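Local coordinates for protein glycosyl hydrolase BlGH5_18 (Bifidobacterium longum subsp. infantis, PDB 7LQX) that probably hydrolyses glycosidic bonds in N-glycans, as a glycoside hydrolase of family GH5, subfamily 18, at residues D133-E138 with A188-V193; D227-H232 with E259-F264; A279-N282 with Q288-E291. One frame throughout, in Å; residues are numbered along the deposited sequence. Where two conformers were deposited one is given.

Contact 1. Residues D133-E138 with A188-V193; sequences DAVKAE and ADLLAV
Leu190 of helix 180-191 meets Glu138 and Val135 of helix 132-149 and gives up the most surface here. These are consecutive helices in the outer ring of a (beta/alpha)8 barrel, with strand 155-159 between them in the chain. The two methyls of Leu190 do the touching. Leu190 CD2 lies 3.8 Å from Glu138 OE2, and its CD1 is 4.1 Å from the same oxygen. Leu190 CD2 also comes within 4.2 Å of Glu138 CB, at the root of that side chain. Glu138 thus meets the leucine at both of its ends, and the two side chains run at a slant to each other. Beyond CG the glutamate chain is extended (chi2 157°). This carries OE2 over to the neighbouring helix, where Trp186 NE1 is its hydrogen-bond partner. Leu190 was deposited in two conformers, so its distances hold for one of them. Val135 adds a single branch. Val135 CG1 stands anti to the backbone N (chi1 173°) and approaches Leu190 CD1 to 4.3 Å. Val135 CG1 is also 3.7 Å from Asp189 OD2. The other oxygen of that carboxylate, OD1, forms a salt bridge with Lys139. Val135 also packs on Trp186 and Arg182, while Leu190 extends to Lys139 and Leu160. Across the two segments both carboxylates therefore meet methyl groups, and their polar partners lie nearby. The join is one of van der Waals contact bordered by charge. The Trp186 N-H would tend to steady negative charge on the buried Glu138 OE2, though its ionisation is not settled by this contact. Asp189, nearer the surface and paired with Lys139, is probably charged.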
ATOM      1  N   ASP A 133      -6.948 -15.497   9.610  1.00 13.33           N
ATOM      2  CA  ASP A 133      -7.502 -14.169   9.852  1.00 12.76           C
ATOM      3  C   ASP A 133      -7.672 -13.390   8.552  1.00  9.82           C
ATOM      4  O   ASP A 133      -8.677 -12.693   8.376  1.00 12.69           O
ATOM      5  CB  ASP A 133      -6.712 -13.396  10.910  1.00 18.47           C
ATOM      6  CG  ASP A 133      -5.254 -13.232  10.574  1.00 23.38           C
ATOM      7  OD1 ASP A 133      -4.822 -13.600   9.464  1.00 22.26           O
ATOM      8  OD2 ASP A 133      -4.534 -12.711  11.452  1.00 28.36           O
ATOM      9  N   ALA A 134      -6.721 -13.517   7.621  1.00 10.23           N
ATOM     10  CA  ALA A 134      -6.859 -12.858   6.327  1.00 10.59           C
ATOM     11  C   ALA A 134      -8.036 -13.430   5.554  1.00 10.21           C
ATOM     12  O   ALA A 134      -8.815 -12.689   4.947  1.00 10.52           O
ATOM     13  CB  ALA A 134      -5.570 -13.005   5.514  1.00 11.08           C
ATOM     14  N   VAL A 135      -8.189 -14.753   5.571  1.00 10.24           N
ATOM     15  CA  VAL A 135      -9.293 -15.376   4.849  1.00 11.62           C
ATOM     16  C   VAL A 135     -10.629 -14.948   5.441  1.00 11.09           C
ATOM     17  O   VAL A 135     -11.584 -14.663   4.709  1.00 12.08           O
ATOM     18  CB  VAL A 135      -9.129 -16.906   4.838  1.00 13.22           C
ATOM     19  CG1 VAL A 135     -10.365 -17.574   4.245  1.00 19.78           C
ATOM     20  CG2 VAL A 135      -7.875 -17.292   4.071  1.00 13.60           C
ATOM     21  N   LYS A 136     -10.725 -14.897   6.773  1.00 10.94           N
ATOM     22  CA  LYS A 136     -11.959 -14.419   7.384  1.00 10.81           C
ATOM     23  C   LYS A 136     -12.244 -12.983   6.963  1.00 11.71           C
ATOM     24  O   LYS A 136     -13.392 -12.626   6.674  1.00 11.73           O
ATOM     25  CB  LYS A 136     -11.882 -14.541   8.906  1.00 13.90           C
ATOM     26  CG  LYS A 136     -13.121 -14.016   9.612  1.00 17.44           C
ATOM     27  N   ALA A 137     -11.206 -12.142   6.923  1.00 10.45           N
ATOM     28  CA  ALA A 137     -11.394 -10.750   6.529  1.00  8.54           C
ATOM     29  C   ALA A 137     -11.806 -10.640   5.067  1.00  9.14           C
ATOM     30  O   ALA A 137     -12.631  -9.791   4.703  1.00  9.53           O
ATOM     31  CB  ALA A 137     -10.108  -9.962   6.778  1.00 10.67           C
ATOM     32  N   GLU A 138     -11.235 -11.484   4.210  1.00  9.36           N
ATOM     33  CA  GLU A 138     -11.635 -11.489   2.811  1.00  9.49           C
ATOM     34  C   GLU A 138     -13.103 -11.857   2.681  1.00  9.68           C
ATOM     35  O   GLU A 138     -13.862 -11.201   1.959  1.00 11.28           O
ATOM     36  CB  GLU A 138     -10.777 -12.486   2.040  1.00  9.24           C
ATOM     37  CG  GLU A 138      -9.330 -12.077   1.908  1.00 10.10           C
ATOM     38  CD  GLU A 138      -8.427 -13.262   1.661  1.00 10.52           C
ATOM     39  OE1 GLU A 138      -7.211 -13.143   1.912  1.00 11.56           O
ATOM     40  OE2 GLU A 138      -8.929 -14.314   1.221  1.00 12.86           O
ATOM     41  N   ALA A 188     -13.345 -22.137  -3.064  1.00 11.44           N
ATOM     42  CA  ALA A 188     -14.701 -22.554  -2.732  1.00 11.65           C
ATOM     43  C   ALA A 188     -15.259 -21.726  -1.584  1.00 12.25           C
ATOM     44  O   ALA A 188     -16.435 -21.338  -1.602  1.00 14.07           O
ATOM     45  CB  ALA A 188     -14.725 -24.040  -2.376  1.00 13.49           C
ATOM     46  N   ASP A 189     -14.427 -21.446  -0.579  1.00 12.57           N
ATOM     47  CA  ASP A 189     -14.873 -20.715   0.605  1.00 15.88           C
ATOM     48  C   ASP A 189     -15.333 -19.305   0.255  1.00 13.47           C
ATOM     49  O   ASP A 189     -16.361 -18.839   0.759  1.00 14.73           O
ATOM     50  CB  ASP A 189     -13.720 -20.689   1.612  1.00 19.90           C
ATOM     51  CG  ASP A 189     -14.145 -20.282   3.008  1.00 29.24           C
ATOM     52  OD1 ASP A 189     -15.347 -20.355   3.334  1.00 26.39           O
ATOM     53  OD2 ASP A 189     -13.253 -19.885   3.790  1.00 29.94           O
ATOM     54  N   LEU A 190     -14.591 -18.613  -0.612  0.51 10.72           N
ATOM     55  CA  LEU A 190     -14.962 -17.246  -0.970  0.51 11.01           C
ATOM     56  C   LEU A 190     -16.118 -17.214  -1.964  0.51 10.85           C
ATOM     57  O   LEU A 190     -16.995 -16.346  -1.867  0.51 11.63           O
ATOM     58  CB  LEU A 190     -13.746 -16.498  -1.519  0.51 11.34           C
ATOM     59  CG  LEU A 190     -12.858 -15.807  -0.484  0.51 11.81           C
ATOM     60  CD1 LEU A 190     -12.143 -16.794   0.422  0.51 14.21           C
ATOM     61  CD2 LEU A 190     -11.852 -14.905  -1.186  0.51 12.17           C
ATOM     62  N   LEU A 191     -16.145 -18.146  -2.922  1.00 10.04           N
ATOM     63  CA  LEU A 191     -17.232 -18.176  -3.898  1.00 11.24           C
ATOM     64  C   LEU A 191     -18.575 -18.416  -3.224  1.00 11.29           C
ATOM     65  O   LEU A 191     -19.608 -17.939  -3.710  1.00 12.74           O
ATOM     66  CB  LEU A 191     -16.965 -19.252  -4.952  1.00 11.04           C
ATOM     67  CG  LEU A 191     -15.768 -18.977  -5.862  1.00 10.94           C
ATOM     68  CD1 LEU A 191     -15.406 -20.239  -6.626  1.00 12.23           C
ATOM     69  CD2 LEU A 191     -16.031 -17.814  -6.826  1.00 10.91           C
ATOM     70  N   ALA A 192     -18.579 -19.161  -2.117  1.00 13.43           N
ATOM     71  CA  ALA A 192     -19.807 -19.520  -1.424  1.00 12.75           C
ATOM     72  C   ALA A 192     -20.503 -18.327  -0.797  1.00 12.98           C
ATOM     73  O   ALA A 192     -21.663 -18.451  -0.391  1.00 14.95           O
ATOM     74  CB  ALA A 192     -19.499 -20.548  -0.334  1.00 16.33           C
ATOM     75  N   VAL A 193     -19.825 -17.182  -0.694  1.00 14.42           N
ATOM     76  CA  VAL A 193     -20.469 -15.990  -0.159  1.00 14.00           C
ATOM     77  C   VAL A 193     -21.571 -15.502  -1.084  1.00 15.96           C
ATOM     78  O   VAL A 193     -22.555 -14.911  -0.625  1.00 17.83           O
ATOM     79  CB  VAL A 193     -19.416 -14.901   0.107  1.00 14.74           C
ATOM     80  CG1 VAL A 193     -20.082 -13.633   0.616  1.00 21.17           C
ATOM     81  CG2 VAL A 193     -18.381 -15.408   1.097  1.00 14.70           C
TER

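Contact 2. Residues D227-H232 with E259-F264; sequences DMTTIH and ELSRAF
Ser261 of helix 248-264 faces Thr229 and Ile231 of strand 229-233, two residues apart on the same side of the strand. Ser261 CB lies 3.7 Å from Thr229 CG2, and Ser261 OG is 3.8 Å from Thr229 CG2. From the other residue, Ile231 CD1 approaches Ser261 OG to 4.0 Å, in one of two deposited conformers. A water joins the two sides. It donates to Ser261 OG at 2.8 Å and is 2.7 Å from Thr229 OG1, so it bridges strand and helix. Further partners fix these groups. A chi1 of 76° turns Ser261 OG in over its own backbone, where it hydrogen-bonds to Ala258 O, one turn back. Thr229 OG1 is also hydrogen-bonded to Arg270 NE; with chi1 at -58°, Thr229 CG2 lies anti to the backbone N and meets Ser261. This is the strand-to-helix half of a beta-alpha-beta crossover in the barrel. Trp210 of helix 208-211 touches both Thr229 and Ser261. Strand 272-277, which follows the helix, pairs with the backbone at Thr229 and Ile231. Further round the helix, Leu260 and Ala263 pack on Leu405 of strand 403-407.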
ATOM      1  N   ASP A 227     -18.770 -19.884 -11.866  1.00  8.51           N
ATOM      2  CA  ASP A 227     -19.820 -20.154 -12.847  1.00  7.89           C
ATOM      3  C   ASP A 227     -19.350 -20.128 -14.293  1.00  9.13           C
ATOM      4  O   ASP A 227     -20.028 -20.703 -15.151  1.00  9.47           O
ATOM      5  CB  ASP A 227     -20.946 -19.137 -12.670  1.00  9.69           C
ATOM      6  CG  ASP A 227     -21.705 -19.338 -11.384  1.00 10.42           C
ATOM      7  OD1 ASP A 227     -22.127 -20.479 -11.121  1.00 12.36           O
ATOM      8  OD2 ASP A 227     -21.889 -18.364 -10.633  1.00 10.94           O
HETATM    9  N   MSE A 228     -18.236 -19.472 -14.594  1.00  8.25           N
HETATM   10  CA  MSE A 228     -17.735 -19.412 -15.959  1.00  7.54           C
HETATM   11  C   MSE A 228     -16.220 -19.423 -15.914  1.00  6.14           C
HETATM   12  O   MSE A 228     -15.623 -18.884 -14.985  1.00  7.37           O
HETATM   13  CB  MSE A 228     -18.159 -18.118 -16.654  1.00  7.55           C
HETATM   14  CG  MSE A 228     -19.637 -17.890 -16.709  1.00  8.14           C
HETATM   15 SE   MSE A 228     -20.151 -16.435 -17.874  1.00 17.28          SE
HETATM   16  CE  MSE A 228     -19.775 -14.972 -16.720  1.00  9.32           C
ATOM     17  N   THR A 229     -15.591 -19.955 -16.952  1.00  6.64           N
ATOM     18  CA  THR A 229     -14.151 -19.814 -17.080  1.00  7.46           C
ATOM     19  C   THR A 229     -13.845 -18.390 -17.502  1.00  6.69           C
ATOM     20  O   THR A 229     -14.428 -17.890 -18.466  1.00  8.46           O
ATOM     21  CB  THR A 229     -13.628 -20.751 -18.159  1.00  7.18           C
ATOM     22  OG1 THR A 229     -13.985 -22.094 -17.818  1.00  6.91           O
ATOM     23  CG2 THR A 229     -12.119 -20.622 -18.288  1.00  9.16           C
ATOM     24  N   THR A 230     -12.920 -17.741 -16.812  1.00  6.63           N
ATOM     25  CA  THR A 230     -12.434 -16.442 -17.252  1.00  7.17           C
ATOM     26  C   THR A 230     -11.076 -16.631 -17.914  1.00  7.40           C
ATOM     27  O   THR A 230     -10.243 -17.402 -17.432  1.00  8.57           O
ATOM     28  CB  THR A 230     -12.314 -15.457 -16.087  1.00  7.58           C
ATOM     29  OG1 THR A 230     -11.338 -15.926 -15.157  1.00  7.30           O
ATOM     30  CG2 THR A 230     -13.648 -15.282 -15.377  1.00  7.20           C
ATOM     31  N   ILE A 231     -10.875 -15.932 -19.026  0.60  7.62           N
ATOM     32  CA  ILE A 231      -9.625 -15.950 -19.775  0.60  8.23           C
ATOM     33  C   ILE A 231      -9.169 -14.515 -19.968  0.60  7.69           C
ATOM     34  O   ILE A 231      -9.984 -13.632 -20.255  0.60  6.18           O
ATOM     35  CB  ILE A 231      -9.808 -16.653 -21.136  0.60  9.42           C
ATOM     36  CG1 ILE A 231     -10.117 -18.131 -20.886  0.60 14.13           C
ATOM     37  CG2 ILE A 231      -8.579 -16.469 -22.017  0.60  8.25           C
ATOM     38  CD1 ILE A 231     -10.460 -18.899 -22.106  0.60 17.17           C
ATOM     39  N   HIS A 232      -7.867 -14.284 -19.804  1.00  7.03           N
ATOM     40  CA  HIS A 232      -7.253 -12.989 -20.075  1.00  6.69           C
ATOM     41  C   HIS A 232      -6.190 -13.260 -21.129  1.00  7.74           C
ATOM     42  O   HIS A 232      -5.157 -13.864 -20.822  1.00  9.15           O
ATOM     43  CB  HIS A 232      -6.605 -12.386 -18.832  1.00  8.50           C
ATOM     44  CG  HIS A 232      -7.577 -11.997 -17.766  1.00  6.80           C
ATOM     45  ND1 HIS A 232      -7.175 -11.386 -16.600  1.00  6.94           N
ATOM     46  CD2 HIS A 232      -8.919 -12.144 -17.673  1.00  7.23           C
ATOM     47  CE1 HIS A 232      -8.229 -11.152 -15.842  1.00  7.42           C
ATOM     48  NE2 HIS A 232      -9.296 -11.624 -16.459  1.00  7.46           N
ATOM     49  N   GLU A 259     -10.471 -22.769 -26.176  1.00  6.59           N
ATOM     50  CA  GLU A 259     -10.541 -24.205 -26.442  1.00  6.37           C
ATOM     51  C   GLU A 259      -9.730 -25.000 -25.428  1.00  5.81           C
ATOM     52  O   GLU A 259     -10.150 -26.080 -25.001  1.00  7.43           O
ATOM     53  CB  GLU A 259     -10.060 -24.506 -27.859  1.00  6.99           C
ATOM     54  CG  GLU A 259     -10.967 -23.956 -28.955  1.00  7.96           C
ATOM     55  CD  GLU A 259     -12.406 -24.434 -28.840  1.00  7.53           C
ATOM     56  OE1 GLU A 259     -12.646 -25.524 -28.276  1.00  8.20           O
ATOM     57  OE2 GLU A 259     -13.302 -23.719 -29.315  1.00  9.14           O
ATOM     58  N   LEU A 260      -8.563 -24.490 -25.035  1.00  6.70           N
ATOM     59  CA  LEU A 260      -7.769 -25.164 -24.017  1.00  6.43           C
ATOM     60  C   LEU A 260      -8.574 -25.322 -22.739  1.00  6.98           C
ATOM     61  O   LEU A 260      -8.572 -26.391 -22.120  1.00  7.00           O
ATOM     62  CB  LEU A 260      -6.483 -24.374 -23.774  1.00  7.13           C
ATOM     63  CG  LEU A 260      -5.520 -24.945 -22.742  1.00  6.84           C
ATOM     64  CD1 LEU A 260      -5.000 -26.308 -23.133  1.00  8.03           C
ATOM     65  CD2 LEU A 260      -4.356 -23.972 -22.559  1.00  7.22           C
ATOM     66  N   SER A 261      -9.284 -24.272 -22.328  1.00  6.53           N
ATOM     67  CA  SER A 261     -10.048 -24.359 -21.092  1.00  6.76           C
ATOM     68  C   SER A 261     -11.133 -25.420 -21.182  1.00  7.61           C
ATOM     69  O   SER A 261     -11.410 -26.109 -20.197  1.00  7.23           O
ATOM     70  CB  SER A 261     -10.622 -22.987 -20.735  1.00  7.58           C
ATOM     71  OG  SER A 261     -11.749 -22.623 -21.518  1.00  7.58           O
ATOM     72  N   ARG A 262     -11.729 -25.595 -22.361  1.00  6.99           N
ATOM     73  CA  ARG A 262     -12.780 -26.590 -22.522  1.00  7.00           C
ATOM     74  C   ARG A 262     -12.282 -28.002 -22.258  1.00  8.16           C
ATOM     75  O   ARG A 262     -13.072 -28.871 -21.869  1.00  9.34           O
ATOM     76  CB  ARG A 262     -13.366 -26.511 -23.927  1.00  7.83           C
ATOM     77  CG  ARG A 262     -14.209 -25.276 -24.189  1.00  8.46           C
ATOM     78  CD  ARG A 262     -14.675 -25.294 -25.626  1.00  7.51           C
ATOM     79  NE  ARG A 262     -15.680 -26.328 -25.878  1.00  8.33           N
ATOM     80  CZ  ARG A 262     -15.985 -26.805 -27.081  1.00  8.29           C
ATOM     81  NH1 ARG A 262     -15.316 -26.408 -28.151  1.00  8.30           N
ATOM     82  NH2 ARG A 262     -16.957 -27.698 -27.209  1.00  8.42           N
ATOM     83  N   ALA A 263     -10.999 -28.268 -22.495  1.00  7.21           N
ATOM     84  CA  ALA A 263     -10.478 -29.599 -22.216  1.00  7.75           C
ATOM     85  C   ALA A 263     -10.718 -29.992 -20.766  1.00  6.92           C
ATOM     86  O   ALA A 263     -10.912 -31.175 -20.463  1.00  8.29           O
ATOM     87  CB  ALA A 263      -8.979 -29.637 -22.508  1.00  8.61           C
ATOM     88  N   PHE A 264     -10.693 -29.016 -19.854  1.00  7.28           N
ATOM     89  CA  PHE A 264     -10.728 -29.280 -18.421  1.00  7.55           C
ATOM     90  C   PHE A 264     -12.095 -29.073 -17.788  1.00  8.43           C
ATOM     91  O   PHE A 264     -12.271 -29.439 -16.622  1.00  9.82           O
ATOM     92  CB  PHE A 264      -9.650 -28.426 -17.719  1.00  8.56           C
ATOM     93  CG  PHE A 264      -8.300 -28.603 -18.336  1.00  8.11           C
ATOM     94  CD1 PHE A 264      -7.535 -29.716 -18.050  1.00  9.44           C
ATOM     95  CD2 PHE A 264      -7.829 -27.698 -19.274  1.00  8.78           C
ATOM     96  CE1 PHE A 264      -6.316 -29.905 -18.666  1.00 11.26           C
ATOM     97  CE2 PHE A 264      -6.625 -27.890 -19.890  1.00  9.90           C
ATOM     98  CZ  PHE A 264      -5.867 -28.989 -19.593  1.00 10.72           C
TER
HETATM   99  O   HOH W   1     -13.865 -23.650 -19.961  1.00  7.76           O

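Contact 3. Residues A279-N282 with Q288-E291; sequences APQN and QTPE
Thr289 is set by a chi1 of 66°, which puts OG1 between the backbone N and the carbonyl carbon and leaves CG2 beside the N, facing Ala279. The site is in a (beta/alpha)8 barrel, where the loop after strand 272-277 meets the first turn of helix 289-300. The hydroxyl is used within the loop, since Thr289 OG1 hydrogen-bonds to the carbonyl oxygen of Ala286. The carbon side of the threonine is what the contact uses. Ala279 CB lies 3.7 Å from Thr289 CB and is equally close to its CG2 methyl. The alanine methyl thus rests against the flank of the threonine. Gln281 joins from further along the loop. Its CG is beside the backbone N (chi1 -71°), and the chain is extended beyond it. The extended chain brings its end nearer to the helix. It meets Thr289 at about a right angle. No polar bond links the two segments directly. Ala279 and Thr289 meet carbon to carbon, and Gln281 only brings an oxygen near a methyl. Ile343 of helix 342-354 touches both Ala279 and Thr289, which makes the small pair part of a three-way junction. Pro290 packs on Pro342 and Ala346. The methyl CG2 of Thr289 also borders two oxygens: Ala279 O at 3.9 Å and Gln281 OE1 at 4.1 Å.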
ATOM      1  N   ALA A 279      -4.872  -5.152 -27.210  1.00  7.41           N
ATOM      2  CA  ALA A 279      -3.994  -5.089 -28.379  1.00  7.23           C
ATOM      3  C   ALA A 279      -2.698  -4.408 -27.960  1.00  7.47           C
ATOM      4  O   ALA A 279      -2.511  -3.208 -28.205  1.00  8.00           O
ATOM      5  CB  ALA A 279      -4.668  -4.329 -29.519  1.00  7.29           C
ATOM      6  N   PRO A 280      -1.775  -5.140 -27.338  1.00  6.69           N
ATOM      7  CA  PRO A 280      -0.656  -4.479 -26.642  1.00  7.70           C
ATOM      8  C   PRO A 280       0.431  -3.987 -27.590  1.00  7.62           C
ATOM      9  O   PRO A 280       1.016  -4.756 -28.357  1.00  8.46           O
ATOM     10  CB  PRO A 280      -0.124  -5.574 -25.706  1.00  8.12           C
ATOM     11  CG  PRO A 280      -0.480  -6.838 -26.411  1.00  8.74           C
ATOM     12  CD  PRO A 280      -1.809  -6.588 -27.067  1.00  8.10           C
ATOM     13  N   GLN A 281       0.758  -2.700 -27.473  1.00  7.83           N
ATOM     14  CA  GLN A 281       1.699  -2.072 -28.396  1.00  8.45           C
ATOM     15  C   GLN A 281       3.154  -2.265 -28.009  1.00  8.55           C
ATOM     16  O   GLN A 281       4.022  -1.694 -28.674  1.00 11.35           O
ATOM     17  CB  GLN A 281       1.348  -0.595 -28.604  1.00 10.28           C
ATOM     18  CG  GLN A 281       0.068  -0.466 -29.424  1.00  9.24           C
ATOM     19  CD  GLN A 281      -0.520   0.920 -29.448  1.00 10.49           C
ATOM     20  OE1 GLN A 281      -1.739   1.085 -29.394  1.00 11.94           O
ATOM     21  NE2 GLN A 281       0.333   1.926 -29.536  1.00 11.68           N
ATOM     22  N   ASN A 282       3.464  -3.055 -26.980  1.00  9.22           N
ATOM     23  CA  ASN A 282       4.839  -3.517 -26.818  1.00  9.36           C
ATOM     24  C   ASN A 282       5.197  -4.572 -27.856  1.00 11.79           C
ATOM     25  O   ASN A 282       6.384  -4.801 -28.104  1.00 13.00           O
ATOM     26  CB  ASN A 282       5.108  -4.018 -25.395  1.00 10.98           C
ATOM     27  CG  ASN A 282       4.143  -5.098 -24.934  1.00 11.28           C
ATOM     28  OD1 ASN A 282       3.162  -5.419 -25.601  1.00 10.30           O
ATOM     29  ND2 ASN A 282       4.421  -5.659 -23.765  1.00 13.08           N
ATOM     30  N   GLN A 288      -1.977  -1.503 -36.494  1.00 11.54           N
ATOM     31  CA  GLN A 288      -2.536  -2.833 -36.678  1.00 13.51           C
ATOM     32  C   GLN A 288      -3.614  -3.183 -35.663  1.00 10.00           C
ATOM     33  O   GLN A 288      -4.254  -4.230 -35.803  1.00 12.37           O
ATOM     34  CB  GLN A 288      -1.436  -3.884 -36.562  1.00 18.35           C
ATOM     35  CG  GLN A 288      -1.222  -4.335 -35.146  1.00 29.04           C
ATOM     36  N   THR A 289      -3.831  -2.361 -34.652  1.00  9.10           N
ATOM     37  CA  THR A 289      -4.689  -2.813 -33.566  1.00  9.56           C
ATOM     38  C   THR A 289      -6.143  -2.994 -33.992  1.00  9.50           C
ATOM     39  O   THR A 289      -6.792  -3.916 -33.489  1.00  9.02           O
ATOM     40  CB  THR A 289      -4.597  -1.937 -32.308  1.00 11.02           C
ATOM     41  OG1 THR A 289      -5.111  -0.632 -32.579  1.00  9.84           O
ATOM     42  CG2 THR A 289      -3.156  -1.843 -31.812  1.00 11.48           C
ATOM     43  N   PRO A 290      -6.707  -2.186 -34.895  1.00  9.43           N
ATOM     44  CA  PRO A 290      -8.101  -2.465 -35.298  1.00 11.29           C
ATOM     45  C   PRO A 290      -8.248  -3.815 -35.979  1.00 10.76           C
ATOM     46  O   PRO A 290      -9.208  -4.551 -35.706  1.00 10.34           O
ATOM     47  CB  PRO A 290      -8.456  -1.282 -36.211  1.00 10.14           C
ATOM     48  CG  PRO A 290      -7.519  -0.170 -35.748  1.00 11.74           C
ATOM     49  CD  PRO A 290      -6.235  -0.890 -35.424  1.00 10.33           C
ATOM     50  N   GLU A 291      -7.315  -4.159 -36.871  1.00 10.65           N
ATOM     51  CA  GLU A 291      -7.370  -5.450 -37.551  1.00 11.46           C
ATOM     52  C   GLU A 291      -7.127  -6.596 -36.579  1.00  9.67           C
ATOM     53  O   GLU A 291      -7.765  -7.650 -36.683  1.00 10.31           O
ATOM     54  CB  GLU A 291      -6.335  -5.495 -38.677  1.00 14.16           C
ATOM     55  CG  GLU A 291      -6.691  -4.644 -39.884  1.00 31.75           C
ATOM     56  CD  GLU A 291      -5.481  -4.295 -40.733  1.00 44.68           C
ATOM     57  OE1 GLU A 291      -4.645  -5.190 -40.981  1.00 44.70           O
ATOM     58  OE2 GLU A 291      -5.362  -3.119 -41.143  1.00 43.70           O
TER

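The three contacts follow one another along the chain. Contact 1 joins two outer helices. Contact 2 joins barrel strand 229-233 to helix 248-264, and contact 3 joins a loop to the next helix. Contacts 1 and 2 have centres about 23 Å apart and nearest atoms about 6 Å apart. Contact 3 is about 24 Å from contact 2, centre to centre. Its centre lies about 38 Å from that of contact 1, on the opposite side of the chain's centre. In GH5 enzymes the active site is at the C-terminal ends of the barrel strands. Contact 2 is linked to that end through His232, which bonds to Glu163 and Gln275, and contact 3 lies on the loop leaving strand 272-277.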